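Local coordinates for protein putative aldolase (Bacteroides vulgatus ATCC 8482, PDB 3DXI) that is a putative aldolase whose N-terminal domain folds as a TIM-type barrel of the HMGL-like family, its exact function not established, at residues Met33-Arg46 with Leu68-Asn81. Numbering follows the deposited sequence.
Sequences MNELPIDYLEVGYR and LRNISTKKIAIMLN
Lys74 turns its side chain into the loop that links helix 23-34 to strand 40-45. Bends at chi2 (-56°) and chi4 (59°) curl the chain back, and NZ donates to Met33 O and Ile38 O, both at 2.8 Å, and more weakly to Leu36 O. Three carbonyls thus share the ammonium group. Beside it, the Asn34 amide bridges to the end of helix 62-71. Its ND2 gives a straight bond to Ile71 O at 2.9 Å, in the plane of the amide. Its OD1 accepts from Thr73 N, which sits above the carbonyl plane, and from a water bound to Ser72 OG. These loops lead into strands 40-45 and 75-81, neighbouring parallel strands of the eight-stranded TIM-type barrel, joined by backbone bonds such as Ala77 N to Leu41 O at 2.9 Å. On one face of the sheet, Tyr40 and Lys75 run side by side. Lys75 CB lies over the ring, 3.8 Å from the Tyr40 centroid, and its extended chain carries NZ to Tyr40 OH at 3.2 Å; Glu129 binds both groups. Further along this face, Glu42 OE2 meets Met79 CB, while OE1 pairs with Arg11 and Arg105. Met79 SE approaches the Tyr45 ring obliquely, 4.8 Å from its centroid, a Met-aromatic contact. Val43 CG1 and Leu68 CD1 meet tip to tip at 4.1 Å, joining strand 40-45 to helix 62-71.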
HETATM    1  N   MSE A  33      -1.296 -23.721  -1.595  1.00  7.54           N
HETATM    2  CA  MSE A  33      -1.831 -23.443  -0.270  1.00  8.02           C
HETATM    3  C   MSE A  33      -1.392 -24.515   0.732  1.00  7.80           C
HETATM    4  O   MSE A  33      -1.276 -24.244   1.925  1.00  6.85           O
HETATM    5  CB  MSE A  33      -3.357 -23.362  -0.321  1.00  8.87           C
HETATM    6  CG  MSE A  33      -3.901 -22.209  -1.160  1.00 11.10           C
HETATM    7 SE   MSE A  33      -3.266 -20.446  -0.609  1.00 21.20          SE
HETATM    8  CE  MSE A  33      -2.016 -20.135  -2.058  1.00 10.24           C
ATOM      9  N   ASN A  34      -1.154 -25.732   0.248  1.00  9.12           N
ATOM     10  CA  ASN A  34      -0.704 -26.809   1.126  1.00  9.92           C
ATOM     11  C   ASN A  34       0.682 -26.477   1.682  1.00 11.14           C
ATOM     12  O   ASN A  34       1.010 -26.850   2.808  1.00 10.62           O
ATOM     13  CB  ASN A  34      -0.600 -28.147   0.378  1.00  9.61           C
ATOM     14  CG  ASN A  34      -1.936 -28.853   0.232  1.00  9.01           C
ATOM     15  OD1 ASN A  34      -2.932 -28.459   0.836  1.00 12.09           O
ATOM     16  ND2 ASN A  34      -1.957 -29.918  -0.566  1.00  8.80           N
ATOM     17  N   GLU A  35       1.494 -25.778   0.892  1.00 11.77           N
ATOM     18  CA  GLU A  35       2.852 -25.449   1.317  1.00 13.27           C
ATOM     19  C   GLU A  35       3.066 -24.027   1.812  1.00 13.87           C
ATOM     20  O   GLU A  35       4.206 -23.578   1.937  1.00 15.31           O
ATOM     21  CB  GLU A  35       3.842 -25.744   0.187  1.00 15.55           C
ATOM     22  CG  GLU A  35       3.866 -27.203  -0.230  1.00 17.91           C
ATOM     23  CD  GLU A  35       5.045 -27.541  -1.121  1.00 20.71           C
ATOM     24  OE1 GLU A  35       6.183 -27.593  -0.604  1.00 22.42           O
ATOM     25  OE2 GLU A  35       4.833 -27.749  -2.336  1.00 20.83           O
ATOM     26  N   LEU A  36       1.976 -23.317   2.082  1.00 11.07           N
ATOM     27  CA  LEU A  36       2.063 -21.954   2.597  1.00 10.90           C
ATOM     28  C   LEU A  36       1.406 -21.957   3.974  1.00 10.67           C
ATOM     29  O   LEU A  36       0.511 -22.762   4.236  1.00  9.66           O
ATOM     30  CB  LEU A  36       1.346 -20.971   1.655  1.00 10.17           C
ATOM     31  CG  LEU A  36       1.991 -20.721   0.280  1.00  9.76           C
ATOM     32  CD1 LEU A  36       1.089 -19.846  -0.585  1.00  9.45           C
ATOM     33  CD2 LEU A  36       3.335 -20.049   0.466  1.00  7.77           C
ATOM     34  N   PRO A  37       1.847 -21.068   4.878  1.00 10.45           N
ATOM     35  CA  PRO A  37       1.226 -21.057   6.206  1.00 10.95           C
ATOM     36  C   PRO A  37      -0.181 -20.442   6.233  1.00 10.25           C
ATOM     37  O   PRO A  37      -0.442 -19.499   6.981  1.00 10.82           O
ATOM     38  CB  PRO A  37       2.242 -20.278   7.049  1.00  9.66           C
ATOM     39  CG  PRO A  37       2.812 -19.303   6.060  1.00 10.12           C
ATOM     40  CD  PRO A  37       3.005 -20.155   4.825  1.00 10.90           C
ATOM     41  N   ILE A  38      -1.075 -20.986   5.405  1.00 10.05           N
ATOM     42  CA  ILE A  38      -2.468 -20.539   5.317  1.00  9.09           C
ATOM     43  C   ILE A  38      -3.362 -21.668   5.834  1.00  9.99           C
ATOM     44  O   ILE A  38      -3.347 -22.784   5.313  1.00  8.84           O
ATOM     45  CB  ILE A  38      -2.871 -20.186   3.864  1.00  9.18           C
ATOM     46  CG1 ILE A  38      -2.278 -18.832   3.465  1.00 12.04           C
ATOM     47  CG2 ILE A  38      -4.383 -20.141   3.735  1.00  9.74           C
ATOM     48  CD1 ILE A  38      -0.939 -18.911   2.784  1.00 13.28           C
ATOM     49  N   ASP A  39      -4.155 -21.348   6.850  1.00  9.27           N
ATOM     50  CA  ASP A  39      -5.022 -22.307   7.519  1.00  9.12           C
ATOM     51  C   ASP A  39      -6.377 -22.612   6.897  1.00  8.56           C
ATOM     52  O   ASP A  39      -6.844 -23.749   6.951  1.00  8.18           O
ATOM     53  CB  ASP A  39      -5.221 -21.838   8.955  1.00  8.74           C
ATOM     54  CG  ASP A  39      -3.908 -21.494   9.621  1.00  9.55           C
ATOM     55  OD1 ASP A  39      -3.169 -22.431   9.974  1.00 10.64           O
ATOM     56  OD2 ASP A  39      -3.606 -20.290   9.765  1.00  8.77           O
ATOM     57  N   TYR A  40      -7.008 -21.588   6.338  1.00  9.92           N
ATOM     58  CA  TYR A  40      -8.321 -21.715   5.719  1.00  9.04           C
ATOM     59  C   TYR A  40      -8.307 -21.231   4.281  1.00  9.93           C
ATOM     60  O   TYR A  40      -7.613 -20.268   3.941  1.00 10.20           O
ATOM     61  CB  TYR A  40      -9.352 -20.887   6.489  1.00  9.49           C
ATOM     62  CG  TYR A  40      -9.901 -21.555   7.722  1.00  7.58           C
ATOM     63  CD1 TYR A  40     -11.178 -22.108   7.723  1.00  9.92           C
ATOM     64  CD2 TYR A  40      -9.148 -21.626   8.894  1.00  8.02           C
ATOM     65  CE1 TYR A  40     -11.700 -22.712   8.863  1.00  8.91           C
ATOM     66  CE2 TYR A  40      -9.658 -22.232  10.038  1.00  8.47           C
ATOM     67  CZ  TYR A  40     -10.936 -22.773  10.013  1.00  7.48           C
ATOM     68  OH  TYR A  40     -11.442 -23.387  11.131  1.00  7.27           O
ATOM     69  N   LEU A  41      -9.092 -21.902   3.446  1.00  9.21           N
ATOM     70  CA  LEU A  41      -9.211 -21.546   2.045  1.00  9.39           C
ATOM     71  C   LEU A  41     -10.698 -21.441   1.716  1.00  9.72           C
ATOM     72  O   LEU A  41     -11.416 -22.436   1.771  1.00  9.92           O
ATOM     73  CB  LEU A  41      -8.579 -22.618   1.152  1.00  9.72           C
ATOM     74  CG  LEU A  41      -7.162 -23.120   1.447  1.00  9.66           C
ATOM     75  CD1 LEU A  41      -6.786 -24.167   0.412  1.00  8.64           C
ATOM     76  CD2 LEU A  41      -6.173 -21.963   1.419  1.00  9.71           C
ATOM     77  N   GLU A  42     -11.159 -20.234   1.401  1.00  7.20           N
ATOM     78  CA  GLU A  42     -12.555 -20.032   1.030  1.00  6.64           C
ATOM     79  C   GLU A  42     -12.516 -20.060  -0.488  1.00  6.48           C
ATOM     80  O   GLU A  42     -12.127 -19.084  -1.132  1.00  3.52           O
ATOM     81  CB  GLU A  42     -13.050 -18.685   1.531  1.00  7.31           C
ATOM     82  CG  GLU A  42     -14.508 -18.438   1.255  1.00  7.73           C
ATOM     83  CD  GLU A  42     -14.984 -17.188   1.936  1.00  9.80           C
ATOM     84  OE1 GLU A  42     -14.391 -16.120   1.671  1.00 12.33           O
ATOM     85  OE2 GLU A  42     -15.940 -17.273   2.737  1.00 11.37           O
ATOM     86  N   VAL A  43     -12.926 -21.192  -1.047  1.00  6.92           N
ATOM     87  CA  VAL A  43     -12.864 -21.433  -2.480  1.00  7.20           C
ATOM     88  C   VAL A  43     -14.008 -20.947  -3.359  1.00  8.83           C
ATOM     89  O   VAL A  43     -13.880 -20.934  -4.589  1.00  8.82           O
ATOM     90  CB  VAL A  43     -12.658 -22.935  -2.737  1.00  6.88           C
ATOM     91  CG1 VAL A  43     -11.392 -23.412  -2.012  1.00  7.28           C
ATOM     92  CG2 VAL A  43     -13.873 -23.714  -2.248  1.00  5.81           C
ATOM     93  N   GLY A  44     -15.124 -20.558  -2.755  1.00  8.79           N
ATOM     94  CA  GLY A  44     -16.232 -20.092  -3.567  1.00  9.08           C
ATOM     95  C   GLY A  44     -17.553 -19.949  -2.849  1.00  9.33           C
ATOM     96  O   GLY A  44     -17.632 -20.047  -1.625  1.00 10.27           O
ATOM     97  N   TYR A  45     -18.595 -19.715  -3.637  1.00 10.19           N
ATOM     98  CA  TYR A  45     -19.951 -19.543  -3.138  1.00  8.93           C
ATOM     99  C   TYR A  45     -20.789 -20.779  -3.424  1.00 10.72           C
ATOM    100  O   TYR A  45     -20.426 -21.618  -4.255  1.00  9.58           O
ATOM    101  CB  TYR A  45     -20.635 -18.370  -3.854  1.00  8.24           C
ATOM    102  CG  TYR A  45     -20.102 -16.989  -3.536  1.00  7.88           C
ATOM    103  CD1 TYR A  45     -20.599 -16.268  -2.450  1.00  7.19           C
ATOM    104  CD2 TYR A  45     -19.114 -16.400  -4.325  1.00  7.25           C
ATOM    105  CE1 TYR A  45     -20.127 -14.988  -2.156  1.00  9.46           C
ATOM    106  CE2 TYR A  45     -18.627 -15.115  -4.041  1.00  7.74           C
ATOM    107  CZ  TYR A  45     -19.144 -14.420  -2.954  1.00  9.81           C
ATOM    108  OH  TYR A  45     -18.685 -13.165  -2.653  1.00  9.00           O
ATOM    109  N   ARG A  46     -21.905 -20.877  -2.707  1.00  8.59           N
ATOM    110  CA  ARG A  46     -22.902 -21.912  -2.925  1.00 11.01           C
ATOM    111  C   ARG A  46     -24.084 -20.979  -3.230  1.00 12.40           C
ATOM    112  O   ARG A  46     -24.310 -20.010  -2.509  1.00 13.10           O
ATOM    113  CB  ARG A  46     -23.160 -22.744  -1.663  1.00 10.15           C
ATOM    114  CG  ARG A  46     -22.137 -23.856  -1.399  1.00  9.03           C
ATOM    115  CD  ARG A  46     -22.189 -24.980  -2.441  1.00 10.23           C
ATOM    116  NE  ARG A  46     -23.312 -25.902  -2.251  1.00  8.92           N
ATOM    117  CZ  ARG A  46     -23.572 -26.945  -3.042  1.00 10.96           C
ATOM    118  NH1 ARG A  46     -22.788 -27.209  -4.083  1.00 10.11           N
ATOM    119  NH2 ARG A  46     -24.627 -27.719  -2.807  1.00  8.66           N
ATOM    120  N   LEU A  68     -11.059 -31.081  -4.413  1.00 12.90           N
ATOM    121  CA  LEU A  68     -10.312 -30.148  -3.572  1.00 14.21           C
ATOM    122  C   LEU A  68     -10.065 -30.735  -2.184  1.00 14.16           C
ATOM    123  O   LEU A  68      -8.973 -30.604  -1.628  1.00 14.61           O
ATOM    124  CB  LEU A  68     -11.074 -28.825  -3.438  1.00 13.52           C
ATOM    125  CG  LEU A  68     -11.389 -28.071  -4.736  1.00 14.57           C
ATOM    126  CD1 LEU A  68     -11.999 -26.720  -4.388  1.00 14.14           C
ATOM    127  CD2 LEU A  68     -10.121 -27.882  -5.569  1.00 13.73           C
ATOM    128  N   ARG A  69     -11.085 -31.378  -1.624  1.00 14.70           N
ATOM    129  CA  ARG A  69     -10.958 -31.977  -0.303  1.00 16.27           C
ATOM    130  C   ARG A  69      -9.956 -33.129  -0.330  1.00 16.51           C
ATOM    131  O   ARG A  69      -9.285 -33.420   0.661  1.00 17.78           O
ATOM    132  CB  ARG A  69     -12.316 -32.486   0.179  1.00 16.15           C
ATOM    133  CG  ARG A  69     -12.256 -33.146   1.535  1.00 17.84           C
ATOM    134  CD  ARG A  69     -11.664 -32.195   2.563  1.00 18.93           C
ATOM    135  NE  ARG A  69     -12.646 -31.843   3.580  1.00 23.37           N
ATOM    136  CZ  ARG A  69     -12.484 -30.892   4.498  1.00 23.31           C
ATOM    137  NH1 ARG A  69     -11.365 -30.174   4.538  1.00 20.36           N
ATOM    138  NH2 ARG A  69     -13.446 -30.668   5.385  1.00 22.86           N
ATOM    139  N   ASN A  70      -9.858 -33.772  -1.485  1.00 17.50           N
ATOM    140  CA  ASN A  70      -8.955 -34.891  -1.671  1.00 17.92           C
ATOM    141  C   ASN A  70      -7.485 -34.471  -1.682  1.00 16.39           C
ATOM    142  O   ASN A  70      -6.636 -35.144  -1.096  1.00 16.57           O
ATOM    143  CB  ASN A  70      -9.299 -35.593  -2.981  1.00 20.68           C
ATOM    144  CG  ASN A  70      -9.457 -37.081  -2.818  1.00 24.45           C
ATOM    145  OD1 ASN A  70     -10.017 -37.554  -1.823  1.00 24.56           O
ATOM    146  ND2 ASN A  70      -8.982 -37.837  -3.806  1.00 27.31           N
ATOM    147  N   ILE A  71      -7.191 -33.352  -2.337  1.00 14.13           N
ATOM    148  CA  ILE A  71      -5.814 -32.880  -2.446  1.00 13.44           C
ATOM    149  C   ILE A  71      -5.377 -31.797  -1.464  1.00 12.14           C
ATOM    150  O   ILE A  71      -4.180 -31.567  -1.307  1.00 12.33           O
ATOM    151  CB  ILE A  71      -5.509 -32.397  -3.887  1.00 15.17           C
ATOM    152  CG1 ILE A  71      -6.522 -31.334  -4.317  1.00 15.58           C
ATOM    153  CG2 ILE A  71      -5.544 -33.583  -4.846  1.00 16.01           C
ATOM    154  CD1 ILE A  71      -6.211 -30.688  -5.659  1.00 18.35           C
ATOM    155  N   SER A  72      -6.327 -31.134  -0.805  1.00 10.42           N
ATOM    156  CA  SER A  72      -5.979 -30.091   0.163  1.00 10.30           C
ATOM    157  C   SER A  72      -5.825 -30.636   1.587  1.00 10.18           C
ATOM    158  O   SER A  72      -6.610 -31.474   2.034  1.00  9.89           O
ATOM    159  CB  SER A  72      -7.043 -28.982   0.164  1.00 10.85           C
ATOM    160  OG  SER A  72      -6.778 -28.021   1.177  1.00 10.13           O
ATOM    161  N   THR A  73      -4.810 -30.148   2.294  1.00  9.76           N
ATOM    162  CA  THR A  73      -4.572 -30.554   3.678  1.00 10.30           C
ATOM    163  C   THR A  73      -5.052 -29.468   4.652  1.00 10.05           C
ATOM    164  O   THR A  73      -4.871 -29.584   5.865  1.00 10.01           O
ATOM    165  CB  THR A  73      -3.074 -30.796   3.944  1.00 11.01           C
ATOM    166  OG1 THR A  73      -2.357 -29.566   3.772  1.00 11.71           O
ATOM    167  CG2 THR A  73      -2.521 -31.847   2.983  1.00  8.51           C
ATOM    168  N   LYS A  74      -5.665 -28.415   4.121  1.00  9.69           N
ATOM    169  CA  LYS A  74      -6.152 -27.317   4.956  1.00 10.30           C
ATOM    170  C   LYS A  74      -7.671 -27.321   5.101  1.00 11.27           C
ATOM    171  O   LYS A  74      -8.356 -28.140   4.493  1.00 11.65           O
ATOM    172  CB  LYS A  74      -5.687 -25.983   4.371  1.00  9.96           C
ATOM    173  CG  LYS A  74      -4.187 -25.939   4.097  1.00  9.92           C
ATOM    174  CD  LYS A  74      -3.381 -26.251   5.359  1.00  7.68           C
ATOM    175  CE  LYS A  74      -1.883 -26.120   5.122  1.00  9.07           C
ATOM    176  NZ  LYS A  74      -1.488 -24.750   4.659  1.00  7.11           N
ATOM    177  N   LYS A  75      -8.196 -26.420   5.924  1.00 11.95           N
ATOM    178  CA  LYS A  75      -9.637 -26.344   6.106  1.00 12.34           C
ATOM    179  C   LYS A  75     -10.265 -25.607   4.925  1.00 12.81           C
ATOM    180  O   LYS A  75      -9.687 -24.661   4.387  1.00 11.75           O
ATOM    181  CB  LYS A  75      -9.976 -25.660   7.434  1.00 12.27           C
ATOM    182  CG  LYS A  75      -9.756 -26.577   8.647  1.00 14.29           C
ATOM    183  CD  LYS A  75     -10.199 -25.928   9.937  1.00 14.94           C
ATOM    184  CE  LYS A  75     -10.247 -26.927  11.078  1.00 17.58           C
ATOM    185  NZ  LYS A  75     -10.844 -26.329  12.307  1.00 15.61           N
ATOM    186  N   ILE A  76     -11.445 -26.057   4.516  1.00 11.34           N
ATOM    187  CA  ILE A  76     -12.134 -25.470   3.374  1.00 10.25           C
ATOM    188  C   ILE A  76     -13.419 -24.755   3.776  1.00 10.02           C
ATOM    189  O   ILE A  76     -14.179 -25.231   4.624  1.00 10.38           O
ATOM    190  CB  ILE A  76     -12.487 -26.564   2.334  1.00 10.76           C
ATOM    191  CG1 ILE A  76     -11.219 -27.286   1.877  1.00 11.37           C
ATOM    192  CG2 ILE A  76     -13.205 -25.946   1.141  1.00 11.87           C
ATOM    193  CD1 ILE A  76     -10.260 -26.409   1.111  1.00 13.70           C
ATOM    194  N   ALA A  77     -13.659 -23.609   3.154  1.00  8.33           N
ATOM    195  CA  ALA A  77     -14.856 -22.840   3.432  1.00  7.82           C
ATOM    196  C   ALA A  77     -15.504 -22.372   2.138  1.00  8.68           C
ATOM    197  O   ALA A  77     -14.847 -22.271   1.100  1.00  5.95           O
ATOM    198  CB  ALA A  77     -14.509 -21.628   4.293  1.00  7.58           C
ATOM    199  N   ILE A  78     -16.806 -22.115   2.207  1.00  7.36           N
ATOM    200  CA  ILE A  78     -17.542 -21.567   1.079  1.00  8.49           C
ATOM    201  C   ILE A  78     -18.360 -20.442   1.712  1.00  8.56           C
ATOM    202  O   ILE A  78     -18.540 -20.409   2.934  1.00  8.08           O
ATOM    203  CB  ILE A  78     -18.487 -22.603   0.383  1.00  9.90           C
ATOM    204  CG1 ILE A  78     -19.615 -23.030   1.322  1.00  9.41           C
ATOM    205  CG2 ILE A  78     -17.671 -23.790  -0.131  1.00  9.77           C
ATOM    206  CD1 ILE A  78     -20.816 -22.101   1.290  1.00 11.05           C
HETATM  207  N   MSE A  79     -18.848 -19.520   0.895  1.00  8.36           N
HETATM  208  CA  MSE A  79     -19.622 -18.408   1.418  1.00  9.04           C
HETATM  209  C   MSE A  79     -21.052 -18.392   0.898  1.00 10.60           C
HETATM  210  O   MSE A  79     -21.328 -18.846  -0.215  1.00  8.98           O
HETATM  211  CB  MSE A  79     -18.922 -17.089   1.066  1.00 11.12           C
HETATM  212  CG  MSE A  79     -19.724 -15.841   1.388  1.00 12.92           C
HETATM  213 SE   MSE A  79     -18.685 -14.218   1.182  1.00 22.56          SE
HETATM  214  CE  MSE A  79     -17.878 -14.194   2.946  1.00 15.19           C
ATOM    215  N   LEU A  80     -21.949 -17.871   1.730  1.00 10.35           N
ATOM    216  CA  LEU A  80     -23.362 -17.727   1.401  1.00 10.60           C
ATOM    217  C   LEU A  80     -23.722 -16.260   1.603  1.00 10.14           C
ATOM    218  O   LEU A  80     -23.301 -15.649   2.587  1.00 11.20           O
ATOM    219  CB  LEU A  80     -24.237 -18.554   2.344  1.00  9.74           C
ATOM    220  CG  LEU A  80     -24.220 -20.080   2.305  1.00 10.05           C
ATOM    221  CD1 LEU A  80     -25.133 -20.613   3.403  1.00  9.48           C
ATOM    222  CD2 LEU A  80     -24.682 -20.564   0.933  1.00  9.00           C
ATOM    223  N   ASN A  81     -24.487 -15.695   0.678  1.00  9.82           N
ATOM    224  CA  ASN A  81     -24.930 -14.312   0.809  1.00 11.16           C
ATOM    225  C   ASN A  81     -26.236 -14.353   1.615  1.00 11.91           C
ATOM    226  O   ASN A  81     -27.248 -14.871   1.141  1.00 10.71           O
ATOM    227  CB  ASN A  81     -25.179 -13.690  -0.570  1.00 11.97           C
ATOM    228  CG  ASN A  81     -23.887 -13.392  -1.328  1.00 13.51           C
ATOM    229  OD1 ASN A  81     -23.842 -13.489  -2.556  1.00 13.56           O
ATOM    230  ND2 ASN A  81     -22.844 -13.012  -0.602  1.00 14.07           N
TER
HETATM  231  O   HOH W   1      -4.751 -26.563   0.296  1.00  7.94           O
HETATM  232  O   HOH W   2       0.340 -29.416   3.902  1.00 11.29           O
HETATM  233  O   HOH W   3      -1.915 -24.256   7.752  1.00 26.46           O
HETATM  234  O   HOH W   4     -20.599 -11.469  -1.193  1.00 20.02           O
HETATM  235  O   HOH W   5     -25.476 -17.500  -1.389  1.00  9.57           O